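ScaE cell-surface anchored scaffoldin protein (Ruminococcus flavefaciens, PDB 2ZF9) probably ties the cellulosome to the bacterial cell surface, the part described here being its type III cohesin module, which binds dockerin modules. Local coordinates at residues Ser35-Thr40 with Val51-Ser56; Lys39-Ala44 with Gly183-Glu188; Pro47-Thr52 with Leu131-Asp136; Gly68-Phe73 with Glu103-Asn108; Leu77-Asp82 with Trp127-Gln132. All coordinates share one frame; numbering follows the deposited sequence.

In the fold
Four of the five contacts are pairings of neighbouring strands in a β-sandwich built as in other cohesins. Contact 1 is the hairpin of strands 33-41 and 50-58; contact 2 pairs the far part of strand 33-41 with strand 180-187, its centre about 11 Å away. Contact 3 joins strand 50-58 to strand 124-132, and contact 5 lays strand 78-79 beside that same strand, with about 10 Å between their centres. Contact 4 joins strand 66-73 to the end of strand 99-106 and the loop after it, two strands that both pair with strand 109-115 and not with each other. Contacts 3, 4 and 5 are nested in the long loop that contact 2 closes, so chain segments remote in sequence share one core.

Contact 1 of 5, residues Ser35-Thr40 with Val51-Ser56; sequences SITKKT and VTMELS
Thr37 OG1 is gripped from two sides. It accepts the backbone N-H of Glu54 (Thr37 OG1 to Glu54 N, 2.8 Å), and a water lies 2.6 Å from the same Thr37 OG1. That water also donates to Glu54 OE1, so hydroxyl, water and carboxylate form a short chain along the outer surface. With OG1 opposite the carbonyl carbon (chi1 -49°), the hydroxyl turns toward the neighbouring strand and stands in for a backbone carbonyl as acceptor. Thr37 N completes the link by bonding to Glu54 O, at 3.1 Å and in the carbonyl plane. A valine here would take away the hydroxyl, and Glu54 N would probably be left without its acceptor and the water without one of its holders. On the other side of the hairpin, Met53, built as selenomethionine, curls so that its methyl end reaches beneath the turn of the chain at Thr37; Met53 CE meets Ile36 CG2 at 3.8 Å, the two side chains being roughly perpendicular. Ile36 CG1 also packs on Leu55 CD1 (3.8 Å), and Val145 and Val147 of strand 142-149 close over this apolar face. Farther along, the bent Lys39 lays CG against Val51 CG1. Regular pairing holds at Ser35 with Ser56, a hydrogen-bonded pair whose backbones exchange two bonds, the shorter being Ser56 N to Ser35 O at 2.8 Å, and at Ile36 with Leu55, a non-hydrogen-bonded pair. The arrangement is that of an antiparallel β-hairpin interrupted at a threonine, within the jelly-roll sandwich characteristic of cohesins.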
# COMPACT_ATOMS: atom_id res chain seq x y z
N SER A 35 2.45 -1.99 -5.01
CA SER A 35 3.85 -1.67 -4.70
C SER A 35 3.96 -0.32 -4.01
O SER A 35 3.17 0.60 -4.28
CB SER A 35 4.73 -1.72 -5.97
OG SER A 35 4.26 -0.81 -6.93
N ILE A 36 4.92 -0.22 -3.10
CA ILE A 36 5.21 1.05 -2.41
C ILE A 36 6.58 1.52 -2.86
O ILE A 36 7.48 0.70 -3.09
CB ILE A 36 5.16 0.88 -0.90
CG1 ILE A 36 3.70 0.58 -0.47
CG2 ILE A 36 5.77 2.11 -0.15
CD1 ILE A 36 3.58 0.20 1.02
N THR A 37 6.70 2.84 -2.99
CA THR A 37 7.94 3.52 -3.39
C THR A 37 9.17 2.95 -2.67
O THR A 37 9.17 2.75 -1.46
CB THR A 37 7.83 5.05 -3.08
OG1 THR A 37 6.59 5.56 -3.61
CG2 THR A 37 9.02 5.80 -3.69
N LYS A 38 10.22 2.72 -3.45
CA LYS A 38 11.55 2.40 -2.90
C LYS A 38 12.42 3.62 -3.09
O LYS A 38 12.90 3.87 -4.19
CB LYS A 38 12.14 1.18 -3.62
CG LYS A 38 11.38 -0.08 -3.31
CD LYS A 38 11.82 -1.20 -4.23
CE LYS A 38 11.07 -2.47 -3.89
NZ LYS A 38 11.61 -3.66 -4.63
N LYS A 39 12.56 4.39 -2.01
CA LYS A 39 13.18 5.70 -2.12
C LYS A 39 14.58 5.67 -1.53
O LYS A 39 14.77 5.23 -0.39
CB LYS A 39 12.32 6.75 -1.39
CG LYS A 39 12.83 8.18 -1.49
CD LYS A 39 12.69 8.74 -2.92
CE LYS A 39 11.41 9.51 -3.12
NZ LYS A 39 11.72 10.71 -3.96
N THR A 40 15.56 6.18 -2.29
CA THR A 40 16.91 6.37 -1.74
C THR A 40 17.24 7.85 -1.63
O THR A 40 17.04 8.61 -2.57
CB THR A 40 17.99 5.63 -2.56
OG1 THR A 40 17.63 4.24 -2.68
CG2 THR A 40 19.38 5.72 -1.88
N VAL A 51 9.20 12.91 2.85
CA VAL A 51 9.30 12.14 1.63
C VAL A 51 7.89 11.77 1.14
O VAL A 51 7.11 11.15 1.87
CB VAL A 51 10.17 10.85 1.85
CG1 VAL A 51 10.32 10.10 0.55
CG2 VAL A 51 11.56 11.19 2.40
N THR A 52 7.59 12.11 -0.11
CA THR A 52 6.36 11.65 -0.75
C THR A 52 6.46 10.19 -1.15
O THR A 52 7.35 9.79 -1.90
CB THR A 52 6.04 12.50 -2.00
OG1 THR A 52 5.79 13.84 -1.56
CG2 THR A 52 4.75 11.96 -2.71
N MSE A 53 5.55 9.38 -0.61
CA MSE A 53 5.50 7.94 -0.90
C MSE A 53 4.21 7.61 -1.64
O MSE A 53 3.20 8.29 -1.45
CB MSE A 53 5.56 7.17 0.43
CG MSE A 53 6.83 7.46 1.29
SE MSE A 53 8.44 6.76 0.35
CE MSE A 53 8.18 4.83 0.81
N GLU A 54 4.26 6.58 -2.48
CA GLU A 54 3.10 6.14 -3.28
C GLU A 54 2.82 4.65 -3.15
O GLU A 54 3.74 3.83 -3.24
CB GLU A 54 3.31 6.46 -4.77
CG GLU A 54 3.39 7.96 -5.05
CD GLU A 54 3.88 8.30 -6.44
OE1 GLU A 54 4.67 7.52 -7.06
OE2 GLU A 54 3.46 9.36 -6.92
N LEU A 55 1.55 4.32 -2.94
CA LEU A 55 1.08 2.96 -3.12
C LEU A 55 0.46 2.88 -4.51
O LEU A 55 -0.49 3.59 -4.82
CB LEU A 55 0.05 2.57 -2.04
CG LEU A 55 -0.70 1.23 -2.16
CD1 LEU A 55 0.23 0.05 -2.04
CD2 LEU A 55 -1.75 1.13 -1.02
N SER A 56 1.04 2.01 -5.35
CA SER A 56 0.58 1.84 -6.74
C SER A 56 -0.04 0.48 -7.01
O SER A 56 0.25 -0.49 -6.31
CB SER A 56 1.77 2.06 -7.70
OG SER A 56 2.20 3.42 -7.60
O HOH W 1 2.29 -2.04 -8.59
O HOH W 2 6.47 5.51 -6.20

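Contact 2 of 5, residues Lys39-Ala44 with Gly183-Glu188; sequences KTLTAA and GYIQVE
The Tyr184 ring presents an edge to the Lys39 backbone, with Tyr184 CD2 3.9 Å from Lys39 O and that oxygen near the ring plane; Lys142, from the adjoining strand, makes a cation-pi contact with the same ring. The second flat group, the amide of Gln186, points an N-H almost exactly within its own plane at the Thr40 hydroxyl (Gln186 NE2 to Thr40 OG1, 3.0 Å, 170° at the hydrogen). Its CG lies between the backbone N and the carbonyl carbon (chi1 67°), which swings the extended chain across toward Thr40. Thr40 CG2 meanwhile faces the carboxylate of Glu188. On the reverse side, Leu41 CD1 rests on Ile185 CG2 at 3.7 Å. Backbone bonds alternate in parallel fashion, from Lys39 N to Tyr184 O at 2.8 Å through to Glu188 N and Leu41 O at 2.7 Å. Past the strand, Val187 CG1 presses close against Ala43 CA (3.5 Å), a tight fit where the chain turns away. Strand 180-187 thus lies between strand 33-41 and strand 142-149, while Val51, Met53 and Val133 pack beneath Ile185.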
# COMPACT_ATOMS: atom_id res chain seq x y z
N LYS A 39 12.56 4.39 -2.01
CA LYS A 39 13.18 5.70 -2.12
C LYS A 39 14.58 5.67 -1.53
O LYS A 39 14.77 5.23 -0.39
CB LYS A 39 12.32 6.75 -1.39
CG LYS A 39 12.83 8.18 -1.49
CD LYS A 39 12.69 8.74 -2.92
CE LYS A 39 11.41 9.51 -3.12
NZ LYS A 39 11.72 10.71 -3.96
N THR A 40 15.56 6.18 -2.29
CA THR A 40 16.91 6.37 -1.74
C THR A 40 17.24 7.85 -1.63
O THR A 40 17.04 8.61 -2.57
CB THR A 40 17.99 5.63 -2.56
OG1 THR A 40 17.63 4.24 -2.68
CG2 THR A 40 19.38 5.72 -1.88
N LEU A 41 17.68 8.26 -0.46
CA LEU A 41 18.01 9.64 -0.19
C LEU A 41 19.54 9.77 -0.03
O LEU A 41 20.19 8.83 0.39
CB LEU A 41 17.32 10.11 1.08
CG LEU A 41 15.79 10.12 1.11
CD1 LEU A 41 15.36 10.58 2.47
CD2 LEU A 41 15.19 11.04 -0.00
N THR A 42 20.10 10.94 -0.34
CA THR A 42 21.51 11.20 0.00
C THR A 42 21.59 11.36 1.52
O THR A 42 20.63 11.77 2.15
CB THR A 42 22.05 12.48 -0.66
OG1 THR A 42 21.43 13.63 -0.07
CG2 THR A 42 21.76 12.49 -2.15
N ALA A 43 22.74 11.02 2.08
CA ALA A 43 22.97 11.28 3.50
C ALA A 43 22.77 12.77 3.80
O ALA A 43 22.33 13.13 4.89
CB ALA A 43 24.36 10.83 3.87
N ALA A 44 23.05 13.63 2.83
CA ALA A 44 22.96 15.06 3.05
C ALA A 44 21.51 15.50 3.24
O ALA A 44 21.21 16.28 4.14
CB ALA A 44 23.59 15.83 1.87
N GLY A 183 8.00 -1.40 0.16
CA GLY A 183 8.88 -0.29 -0.11
C GLY A 183 9.68 0.14 1.11
O GLY A 183 9.73 -0.57 2.14
N TYR A 184 10.34 1.28 0.97
CA TYR A 184 11.19 1.80 2.04
C TYR A 184 11.69 3.19 1.71
O TYR A 184 11.59 3.66 0.56
CB TYR A 184 12.42 0.88 2.26
CG TYR A 184 13.18 0.54 1.01
CD1 TYR A 184 13.10 -0.74 0.45
CD2 TYR A 184 13.97 1.50 0.36
CE1 TYR A 184 13.80 -1.06 -0.72
CE2 TYR A 184 14.67 1.19 -0.83
CZ TYR A 184 14.59 -0.09 -1.34
OH TYR A 184 15.26 -0.39 -2.50
N ILE A 185 12.22 3.84 2.74
CA ILE A 185 13.10 4.98 2.56
C ILE A 185 14.47 4.54 3.08
O ILE A 185 14.58 4.07 4.22
CB ILE A 185 12.61 6.21 3.36
CG1 ILE A 185 11.19 6.60 2.93
CG2 ILE A 185 13.64 7.40 3.19
CD1 ILE A 185 10.49 7.61 3.90
N GLN A 186 15.50 4.67 2.26
CA GLN A 186 16.84 4.35 2.76
C GLN A 186 17.80 5.49 2.46
O GLN A 186 17.56 6.29 1.54
CB GLN A 186 17.35 3.04 2.15
CG GLN A 186 17.60 3.13 0.66
CD GLN A 186 18.13 1.81 0.14
OE1 GLN A 186 18.34 0.87 0.91
NE2 GLN A 186 18.34 1.73 -1.17
N VAL A 187 18.85 5.58 3.27
CA VAL A 187 19.86 6.63 3.11
C VAL A 187 21.02 6.00 2.35
O VAL A 187 21.53 4.96 2.75
CB VAL A 187 20.35 7.16 4.47
CG1 VAL A 187 21.27 8.37 4.27
CG2 VAL A 187 19.17 7.52 5.37
N GLU A 188 21.41 6.62 1.24
CA GLU A 188 22.55 6.14 0.46
C GLU A 188 23.76 5.86 1.38
O GLU A 188 24.11 6.67 2.24
CB GLU A 188 22.94 7.17 -0.61
CG GLU A 188 23.90 6.63 -1.67
CD GLU A 188 23.19 5.86 -2.77
OE1 GLU A 188 23.33 4.61 -2.83
OE2 GLU A 188 22.49 6.50 -3.58

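Contact 3 of 5, residues Pro47-Thr52 with Leu131-Asp136; sequences PNAKVT and LQVPAD
Gln132 lies across the aliphatic stem of Lys50, its amide close beneath the far end of that chain (Gln132 NE2 to Lys50 CE, 3.7 Å). The same amide reaches back to the turn and donates to a backbone oxygen: Gln132 NE2 to Asn48 O is 3.0 Å, a straight bond lying in the amide plane but tilted 32° from the plane of the receiving carbonyl. With CG opposite the backbone N (chi1 -178°) and the chain extended beyond it, the amide spans the gap to the turn. Shortening Gln132 to an alanine removes the amide, which would probably leave Asn48 O without this donor and the Lys50 stem without its cover. Asn48, in a left-handed backbone conformation, brings OD1 over the methyl of Ala135 (Asn48 OD1 to Ala135 CB, 3.4 Å), and a water donates both to that OD1 and to Val133 O, tying the two loops together. On the opposite face Val51 CG2 touches Val133 CG2 at 4.0 Å. The backbones are joined by Val51 N to Leu131 O (2.8 Å), its reciprocal, and Val133 N to Ala49 O (2.9 Å). Strand 50-58 leaves one of these loops and strand 124-132 runs antiparallel to it into the other, with Leu41 of strand 33-41 packed against Ala49, Val51 and Val133, and Tyr143 of strand 142-149 lying against Val133 and Pro134.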
# COMPACT_ATOMS: atom_id res chain seq x y z
N PRO A 47 18.25 13.62 6.85
CA PRO A 47 17.73 13.99 8.16
C PRO A 47 16.56 14.96 8.06
O PRO A 47 16.67 15.98 7.38
CB PRO A 47 18.95 14.64 8.86
CG PRO A 47 20.13 13.92 8.22
CD PRO A 47 19.70 13.88 6.76
N ASN A 48 15.44 14.61 8.71
CA ASN A 48 14.18 15.40 8.67
C ASN A 48 13.49 15.53 7.32
O ASN A 48 12.55 16.31 7.19
CB ASN A 48 14.35 16.81 9.26
CG ASN A 48 14.94 16.79 10.63
OD1 ASN A 48 14.41 16.16 11.54
ND2 ASN A 48 16.06 17.48 10.79
N ALA A 49 13.95 14.78 6.31
CA ALA A 49 13.34 14.83 4.99
C ALA A 49 11.87 14.41 5.04
O ALA A 49 11.50 13.46 5.72
CB ALA A 49 14.10 13.98 4.02
N LYS A 50 11.02 15.17 4.36
CA LYS A 50 9.61 14.84 4.23
C LYS A 50 9.46 14.21 2.86
O LYS A 50 9.65 14.87 1.82
CB LYS A 50 8.74 16.07 4.38
CG LYS A 50 8.66 16.54 5.81
CD LYS A 50 7.80 17.78 5.93
CE LYS A 50 7.59 18.12 7.41
NZ LYS A 50 6.81 19.39 7.59
N VAL A 51 9.20 12.91 2.85
CA VAL A 51 9.30 12.14 1.63
C VAL A 51 7.89 11.77 1.14
O VAL A 51 7.11 11.15 1.87
CB VAL A 51 10.17 10.85 1.85
CG1 VAL A 51 10.32 10.10 0.55
CG2 VAL A 51 11.56 11.19 2.40
N THR A 52 7.59 12.11 -0.11
CA THR A 52 6.36 11.65 -0.75
C THR A 52 6.46 10.19 -1.15
O THR A 52 7.35 9.79 -1.90
CB THR A 52 6.04 12.50 -2.00
OG1 THR A 52 5.79 13.84 -1.56
CG2 THR A 52 4.75 11.96 -2.71
N LEU A 131 6.00 10.73 4.57
CA LEU A 131 6.64 10.23 5.77
C LEU A 131 7.88 11.06 6.01
O LEU A 131 8.62 11.37 5.08
CB LEU A 131 7.03 8.74 5.63
CG LEU A 131 5.84 7.78 5.55
CD1 LEU A 131 6.30 6.35 5.31
CD2 LEU A 131 5.01 7.86 6.83
N GLN A 132 8.10 11.43 7.26
CA GLN A 132 9.29 12.19 7.60
C GLN A 132 10.37 11.33 8.28
O GLN A 132 10.12 10.57 9.22
CB GLN A 132 8.92 13.44 8.42
CG GLN A 132 10.16 14.32 8.77
CD GLN A 132 9.77 15.58 9.54
OE1 GLN A 132 8.89 15.53 10.39
NE2 GLN A 132 10.45 16.70 9.25
N VAL A 133 11.58 11.44 7.75
CA VAL A 133 12.76 10.69 8.21
C VAL A 133 13.30 11.35 9.49
O VAL A 133 13.22 12.57 9.63
CB VAL A 133 13.80 10.74 7.08
CG1 VAL A 133 15.13 10.12 7.48
CG2 VAL A 133 13.23 10.05 5.83
N PRO A 134 13.77 10.55 10.46
CA PRO A 134 14.24 11.18 11.72
C PRO A 134 15.51 12.03 11.60
O PRO A 134 16.28 11.90 10.65
CB PRO A 134 14.51 9.98 12.64
CG PRO A 134 14.70 8.81 11.70
CD PRO A 134 13.83 9.08 10.51
N ALA A 135 15.72 12.91 12.58
CA ALA A 135 16.85 13.83 12.54
C ALA A 135 18.19 13.07 12.63
O ALA A 135 19.23 13.56 12.19
CB ALA A 135 16.71 14.90 13.65
N ASP A 136 18.17 11.84 13.13
CA ASP A 136 19.41 11.09 13.32
C ASP A 136 19.77 10.15 12.18
O ASP A 136 20.70 9.37 12.31
CB ASP A 136 19.37 10.33 14.67
CG ASP A 136 18.29 9.26 14.73
OD1 ASP A 136 17.35 9.30 13.90
OD2 ASP A 136 18.38 8.36 15.60
O HOH W 3 12.21 14.21 11.72

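Contact 4 of 5, residues Gly68-Phe73 with Glu103-Asn108; sequences GLHIQF and EADTDN
Asn108 holds both backbone polar atoms of Phe73: Phe73 N donates to Asn108 O at 3.0 Å, and Asn108 ND2 returns a bond to Phe73 O, likewise 3.0 Å. Main chain and side chain of one residue thus imitate a β-strand neighbour just past the end of strand 99-106. Asn108 CG sits between its own backbone N and carbonyl carbon (chi1 74°), which lets the amide face Phe73 O while the carbonyl oxygen stands over the centre of the Phe73 ring. The other meeting point is farther back, where Asp105 OD2 comes within 3.2 Å of His70 CD2, the carboxylate and ring planes 50° apart. A water in the ring plane, 2.8 Å from His70 NE2, also makes a weak bond to Asp105 OD1. In the next shell, Ser109 OG is hydrogen-bonded to Asp105 OD2, Asp157 OD1 is hydrogen-bonded to His70 ND1, and Phe111 meets the imidazole at a slant. Leu131 packs on Phe73 from strand 124-132. With two carboxylates close by and both ring nitrogens engaged, the imidazole is held in a fixed orientation, and its surroundings could favour a protonated histidine, though its charge is not seen.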
# COMPACT_ATOMS: atom_id res chain seq x y z
N GLY A 68 -9.30 -2.31 0.88
CA GLY A 68 -9.13 -1.93 2.29
C GLY A 68 -7.67 -2.27 2.50
O GLY A 68 -7.28 -3.45 2.42
N LEU A 69 -6.84 -1.25 2.70
CA LEU A 69 -5.39 -1.49 2.70
C LEU A 69 -4.74 -0.76 3.84
O LEU A 69 -4.84 0.47 3.94
CB LEU A 69 -4.78 -1.08 1.37
CG LEU A 69 -5.26 -1.86 0.13
CD1 LEU A 69 -4.75 -1.16 -1.11
CD2 LEU A 69 -4.75 -3.31 0.15
N HIS A 70 -4.09 -1.52 4.73
CA HIS A 70 -3.38 -0.93 5.85
C HIS A 70 -1.92 -0.75 5.48
O HIS A 70 -1.27 -1.69 5.02
CB HIS A 70 -3.46 -1.81 7.10
CG HIS A 70 -4.80 -1.78 7.77
ND1 HIS A 70 -5.81 -2.67 7.46
CD2 HIS A 70 -5.28 -1.00 8.77
CE1 HIS A 70 -6.86 -2.43 8.23
NE2 HIS A 70 -6.56 -1.43 9.04
N ILE A 71 -1.41 0.45 5.68
CA ILE A 71 -0.01 0.69 5.38
C ILE A 71 0.68 0.92 6.71
O ILE A 71 0.22 1.73 7.51
CB ILE A 71 0.13 1.96 4.47
CG1 ILE A 71 -0.53 1.65 3.11
CG2 ILE A 71 1.63 2.37 4.31
CD1 ILE A 71 -0.70 2.86 2.27
N GLN A 72 1.75 0.18 6.96
CA GLN A 72 2.49 0.36 8.21
C GLN A 72 3.93 0.71 7.88
O GLN A 72 4.42 0.34 6.80
CB GLN A 72 2.43 -0.90 9.08
CG GLN A 72 3.09 -2.08 8.46
CD GLN A 72 2.98 -3.32 9.33
OE1 GLN A 72 2.07 -3.43 10.18
NE2 GLN A 72 3.88 -4.27 9.11
N PHE A 73 4.59 1.41 8.79
CA PHE A 73 5.96 1.87 8.51
C PHE A 73 6.82 1.83 9.79
O PHE A 73 6.32 1.81 10.92
CB PHE A 73 5.95 3.28 7.92
CG PHE A 73 5.02 4.24 8.65
CD1 PHE A 73 3.69 4.44 8.21
CD2 PHE A 73 5.48 4.96 9.78
CE1 PHE A 73 2.83 5.31 8.89
CE2 PHE A 73 4.63 5.85 10.46
CZ PHE A 73 3.28 6.03 10.00
N GLU A 103 -7.69 7.13 6.76
CA GLU A 103 -7.95 7.43 8.15
C GLU A 103 -6.90 6.82 9.08
O GLU A 103 -6.15 5.89 8.68
CB GLU A 103 -9.35 6.95 8.52
CG GLU A 103 -9.44 5.49 8.59
CD GLU A 103 -10.84 4.97 8.91
OE1 GLU A 103 -11.82 5.56 8.44
OE2 GLU A 103 -10.95 3.96 9.64
N ALA A 104 -6.85 7.35 10.30
CA ALA A 104 -5.86 6.94 11.29
C ALA A 104 -6.05 5.49 11.68
O ALA A 104 -7.19 4.98 11.65
CB ALA A 104 -5.96 7.87 12.56
N ASP A 105 -4.95 4.83 12.04
CA ASP A 105 -4.96 3.46 12.54
C ASP A 105 -4.15 3.40 13.86
O ASP A 105 -4.73 3.47 14.94
CB ASP A 105 -4.43 2.46 11.49
CG ASP A 105 -4.61 1.00 11.90
OD1 ASP A 105 -5.48 0.69 12.75
OD2 ASP A 105 -3.84 0.15 11.40
N THR A 106 -2.83 3.30 13.77
CA THR A 106 -1.96 3.33 14.96
C THR A 106 -0.91 4.40 14.76
O THR A 106 -0.87 5.02 13.70
CB THR A 106 -1.24 1.96 15.20
OG1 THR A 106 -0.34 1.68 14.12
CG2 THR A 106 -2.24 0.82 15.29
N ASP A 107 -0.02 4.58 15.75
CA ASP A 107 1.08 5.52 15.59
C ASP A 107 2.01 5.20 14.44
O ASP A 107 2.68 6.09 13.94
CB ASP A 107 1.89 5.66 16.87
CG ASP A 107 1.04 6.15 18.02
OD1 ASP A 107 0.79 5.34 18.94
OD2 ASP A 107 0.58 7.32 17.92
N ASN A 108 2.06 3.95 14.01
CA ASN A 108 2.90 3.67 12.84
C ASN A 108 2.13 3.01 11.67
O ASN A 108 2.70 2.22 10.93
CB ASN A 108 4.16 2.88 13.23
CG ASN A 108 3.85 1.44 13.54
OD1 ASN A 108 2.87 1.16 14.22
ND2 ASN A 108 4.64 0.52 13.00
O HOH W 4 -8.03 -0.00 10.90

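Contact 5 of 5, residues Leu77-Asp82 with Trp127-Gln132; sequences LKLIPD and WSFVLQ
Leu77 and Leu131 meet at about a right angle, end methyl to end methyl, with Leu77 CD1 3.7 Å from Leu131 CD1. The other branch of Leu131 is directed at the next residue but one: Leu131 CD2 lies 3.7 Å from Leu79 CA and nearly as close to Leu79 CD1, so the two branches of a single leucine separate two others. Leu79 itself, with CG opposite its backbone N (chi1 -177°), turns CD1 in over Val130 O and toward the Phe129 ring. Phe73 of strand 66-73 and Val145 of strand 142-149 complete this apolar side. Across the sheet, Ile80 and Gln132 cross obliquely, Ile80 CG1 resting on Gln132 CB at 3.8 Å, and Ile80 CB leans on Val130 CG1 at 3.9 Å. Lys78 stretches alongside Gln132, where a water joins Lys78 NZ to Gln132 OE1, accepting from the amine and donating to the amide oxygen. The backbones are tied by Gln132 N to Lys78 O, the shortest of three bonds at 2.7 Å, and Ile80 N to Val130 O at 2.9 Å. At the next position a water bridges the two backbones, donating to Ile80 O and accepting from Val130 N. Farther back along strand 124-132, strand 89-90 pairs again, through Thr89 and Ser128. Two short strands on one edge, separated by an excursion of the chain, are consistent with a strand interrupted by a β-flap in a cohesin jelly roll.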
# COMPACT_ATOMS: atom_id res chain seq x y z
N LEU A 77 9.74 6.60 11.63
CA LEU A 77 9.22 7.56 10.62
C LEU A 77 7.96 8.18 11.18
O LEU A 77 7.31 7.59 12.02
CB LEU A 77 8.88 6.86 9.30
CG LEU A 77 9.99 6.15 8.50
CD1 LEU A 77 9.38 5.48 7.25
CD2 LEU A 77 11.08 7.14 8.09
N LYS A 78 7.62 9.37 10.71
CA LYS A 78 6.39 10.04 11.14
C LYS A 78 5.52 10.37 9.93
O LYS A 78 6.03 10.95 8.97
CB LYS A 78 6.76 11.34 11.86
CG LYS A 78 5.62 12.05 12.56
CD LYS A 78 6.14 13.42 13.10
CE LYS A 78 5.00 14.33 13.59
NZ LYS A 78 5.43 15.76 13.52
N LEU A 79 4.24 10.02 10.01
CA LEU A 79 3.26 10.37 8.96
C LEU A 79 2.88 11.83 9.08
O LEU A 79 2.40 12.28 10.12
CB LEU A 79 2.00 9.50 9.08
CG LEU A 79 0.89 9.67 8.03
CD1 LEU A 79 1.33 9.21 6.61
CD2 LEU A 79 -0.31 8.87 8.46
N ILE A 80 3.06 12.57 7.99
CA ILE A 80 2.80 14.00 7.98
C ILE A 80 1.46 14.36 7.26
O ILE A 80 1.40 14.28 6.05
CB ILE A 80 3.96 14.74 7.32
CG1 ILE A 80 5.31 14.39 7.98
CG2 ILE A 80 3.71 16.27 7.31
CD1 ILE A 80 5.36 14.64 9.53
N PRO A 81 0.41 14.73 8.02
CA PRO A 81 -0.85 15.07 7.36
C PRO A 81 -0.63 16.32 6.52
O PRO A 81 0.25 17.13 6.88
CB PRO A 81 -1.80 15.36 8.53
CG PRO A 81 -1.15 14.61 9.74
CD PRO A 81 0.30 14.85 9.50
N ASP A 82 -1.39 16.50 5.44
CA ASP A 82 -1.19 17.70 4.62
C ASP A 82 -1.87 18.91 5.23
O ASP A 82 -2.37 18.85 6.35
CB ASP A 82 -1.58 17.48 3.16
CG ASP A 82 -3.09 17.30 2.95
OD1 ASP A 82 -3.90 17.65 3.85
OD2 ASP A 82 -3.45 16.77 1.87
N TRP A 127 -2.65 5.78 -3.77
CA TRP A 127 -2.57 6.73 -2.67
C TRP A 127 -1.20 7.33 -2.61
O TRP A 127 -0.20 6.64 -2.88
CB TRP A 127 -2.87 6.07 -1.33
CG TRP A 127 -4.24 5.63 -1.19
CD1 TRP A 127 -4.72 4.34 -1.36
CD2 TRP A 127 -5.36 6.43 -0.82
NE1 TRP A 127 -6.08 4.33 -1.16
CE2 TRP A 127 -6.49 5.60 -0.82
CE3 TRP A 127 -5.51 7.80 -0.49
CZ2 TRP A 127 -7.78 6.07 -0.48
CZ3 TRP A 127 -6.79 8.26 -0.17
CH2 TRP A 127 -7.90 7.40 -0.16
N SER A 128 -1.15 8.62 -2.30
CA SER A 128 0.10 9.28 -2.05
C SER A 128 0.09 9.80 -0.59
O SER A 128 -0.94 10.20 -0.07
CB SER A 128 0.22 10.43 -3.08
OG SER A 128 1.23 11.30 -2.71
N PHE A 129 1.24 9.82 0.07
CA PHE A 129 1.32 10.21 1.48
C PHE A 129 2.76 10.61 1.80
O PHE A 129 3.68 10.34 1.01
CB PHE A 129 0.84 9.08 2.44
CG PHE A 129 1.55 7.73 2.22
CD1 PHE A 129 1.22 6.92 1.14
CD2 PHE A 129 2.56 7.31 3.11
CE1 PHE A 129 1.84 5.68 0.95
CE2 PHE A 129 3.19 6.06 2.93
CZ PHE A 129 2.84 5.26 1.84
N VAL A 130 2.96 11.28 2.93
CA VAL A 130 4.28 11.84 3.25
C VAL A 130 4.77 11.26 4.58
O VAL A 130 4.05 11.33 5.58
CB VAL A 130 4.21 13.41 3.37
CG1 VAL A 130 5.53 14.02 3.84
CG2 VAL A 130 3.81 14.03 2.02
N LEU A 131 6.00 10.73 4.57
CA LEU A 131 6.64 10.23 5.77
C LEU A 131 7.88 11.06 6.01
O LEU A 131 8.62 11.37 5.08
CB LEU A 131 7.03 8.74 5.63
CG LEU A 131 5.84 7.78 5.55
CD1 LEU A 131 6.30 6.35 5.31
CD2 LEU A 131 5.01 7.86 6.83
N GLN A 132 8.10 11.43 7.26
CA GLN A 132 9.29 12.19 7.60
C GLN A 132 10.37 11.33 8.28
O GLN A 132 10.12 10.57 9.22
CB GLN A 132 8.92 13.44 8.42
CG GLN A 132 10.16 14.32 8.77
CD GLN A 132 9.77 15.58 9.54
OE1 GLN A 132 8.89 15.53 10.39
NE2 GLN A 132 10.45 16.70 9.25
O HOH W 5 7.42 17.22 11.74
O HOH W 6 0.64 12.25 4.28